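Long-range contact in polysaccharide Lyase Family 6 (Bacteroides cellulosilyticus, PDB 6QPS), which cleaves alginate, with specificity for mannuronic acid, as a calcium-containing polysaccharide lyase of family 6 from a human gut bacterium: residues 135-140 with 155-160. Numbering follows the deposited sequence.
Sequences CVIDEC and YWVGLR
Ile137 carries its CG2 methyl anti to the backbone N, and Trp156 holds its CG anti to its own carbonyl carbon (chi1 -80°), which together set that methyl down on the indole. CG2 lies over the six-membered ring in a CH-pi contact, 3.6 Å from the centroid. Its closest atom is Trp156 CE3 at 3.4 Å. Cys140 CB rests on the same face toward the rim, 3.8 Å from Trp156 CZ2. At the ring's edge Trp156 NE1 donates to Cys140 O at 2.9 Å, a clearly bent bond (134° at the hydrogen), with the oxygen somewhat out of the indole plane, that helps fix the indole's rotation. Both segments belong to a right-handed parallel beta-helix, the fold of the chondroitinase B family. Strand 131-138 and strand 155-159 line different faces of the coil; the chain turns a corner at Trp156, whose indole reaches toward strand 131-138 and the turn at 139-140 and also touches Lys174. A leucine in its place would probably leave the Cys140 carbonyl without its donor and open a gap beneath Ile137 CG2. The other branch of Ile137 ends with CD1 3.7 Å from Val157 CG2. The Ile137 side chain also touches Met116 and Ile117 of strand 115-118.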
# COMPACT_ATOMS: atom_id res chain seq x y z
N CYS A 135 5.62 13.85 8.42
CA CYS A 135 5.13 13.48 9.75
C CYS A 135 5.52 12.04 10.06
O CYS A 135 5.79 11.23 9.16
CB CYS A 135 3.61 13.63 9.83
SG CYS A 135 3.06 15.35 9.78
N VAL A 136 5.56 11.72 11.35
CA VAL A 136 5.81 10.38 11.83
C VAL A 136 4.61 9.90 12.63
O VAL A 136 4.03 10.65 13.43
CB VAL A 136 7.08 10.36 12.71
CG1 VAL A 136 7.21 9.03 13.46
CG2 VAL A 136 8.35 10.63 11.92
N ILE A 137 4.25 8.63 12.43
CA ILE A 137 3.37 7.90 13.34
C ILE A 137 4.12 6.65 13.77
O ILE A 137 4.40 5.76 12.95
CB ILE A 137 2.03 7.53 12.69
CG1 ILE A 137 1.31 8.76 12.13
CG2 ILE A 137 1.12 6.82 13.72
CD1 ILE A 137 -0.06 8.48 11.47
N ASP A 138 4.47 6.57 15.06
CA ASP A 138 5.28 5.48 15.60
C ASP A 138 4.68 5.03 16.93
O ASP A 138 4.37 5.87 17.78
CB ASP A 138 6.74 5.93 15.80
CG ASP A 138 7.67 4.79 16.23
OD1 ASP A 138 7.40 3.62 15.93
OD2 ASP A 138 8.68 5.06 16.92
N GLU A 139 4.49 3.71 17.09
CA GLU A 139 4.06 3.13 18.37
C GLU A 139 2.72 3.69 18.85
O GLU A 139 2.49 3.82 20.06
CB GLU A 139 5.13 3.31 19.47
CG GLU A 139 6.48 2.71 19.17
CD GLU A 139 6.53 1.20 19.33
OE1 GLU A 139 5.50 0.58 19.69
OE2 GLU A 139 7.62 0.61 19.11
N CYS A 140 1.81 4.00 17.93
CA CYS A 140 0.55 4.66 18.29
C CYS A 140 -0.53 3.60 18.54
O CYS A 140 -1.51 3.46 17.79
CB CYS A 140 0.15 5.67 17.22
SG CYS A 140 1.06 7.26 17.36
N TYR A 155 -7.56 2.28 13.17
CA TYR A 155 -6.91 2.63 11.92
C TYR A 155 -6.16 3.94 12.11
O TYR A 155 -6.71 4.90 12.66
CB TYR A 155 -7.95 2.82 10.79
CG TYR A 155 -8.66 1.59 10.26
CD1 TYR A 155 -8.64 0.37 10.92
CD2 TYR A 155 -9.35 1.67 9.06
CE1 TYR A 155 -9.29 -0.74 10.40
CE2 TYR A 155 -10.00 0.59 8.54
CZ TYR A 155 -10.00 -0.62 9.21
OH TYR A 155 -10.69 -1.71 8.70
N TRP A 156 -4.93 4.04 11.60
CA TRP A 156 -4.12 5.23 11.85
C TRP A 156 -4.59 6.43 11.02
O TRP A 156 -4.89 7.50 11.57
CB TRP A 156 -2.63 4.94 11.67
CG TRP A 156 -2.02 4.26 12.90
CD1 TRP A 156 -2.67 3.94 14.07
CD2 TRP A 156 -0.67 3.83 13.06
NE1 TRP A 156 -1.80 3.31 14.93
CE2 TRP A 156 -0.56 3.27 14.34
CE3 TRP A 156 0.46 3.86 12.24
CZ2 TRP A 156 0.64 2.75 14.82
CZ3 TRP A 156 1.66 3.38 12.74
CH2 TRP A 156 1.74 2.83 14.01
N VAL A 157 -4.65 6.27 9.70
CA VAL A 157 -5.00 7.35 8.77
C VAL A 157 -6.12 6.87 7.83
O VAL A 157 -6.00 5.82 7.19
CB VAL A 157 -3.79 7.81 7.95
CG1 VAL A 157 -4.17 8.96 7.02
CG2 VAL A 157 -2.65 8.21 8.85
N GLY A 158 -7.21 7.64 7.78
CA GLY A 158 -8.29 7.38 6.86
C GLY A 158 -8.42 8.48 5.81
O GLY A 158 -8.75 9.62 6.14
N LEU A 159 -8.12 8.15 4.56
CA LEU A 159 -8.34 9.09 3.48
C LEU A 159 -9.80 9.07 3.03
O LEU A 159 -10.41 8.00 2.88
CB LEU A 159 -7.40 8.74 2.33
CG LEU A 159 -5.95 9.23 2.41
CD1 LEU A 159 -5.06 8.62 1.34
CD2 LEU A 159 -5.92 10.77 2.26
N ARG A 160 -10.35 10.27 2.84
CA ARG A 160 -11.70 10.53 2.35
C ARG A 160 -11.60 11.68 1.35
O ARG A 160 -10.55 12.32 1.25
CB ARG A 160 -12.63 10.98 3.49
CG ARG A 160 -12.51 10.16 4.80
CD ARG A 160 -13.64 9.24 5.02
NE ARG A 160 -13.56 8.64 6.35
CZ ARG A 160 -14.36 7.69 6.80
NH1 ARG A 160 -15.31 7.17 6.03
NH2 ARG A 160 -14.18 7.23 8.04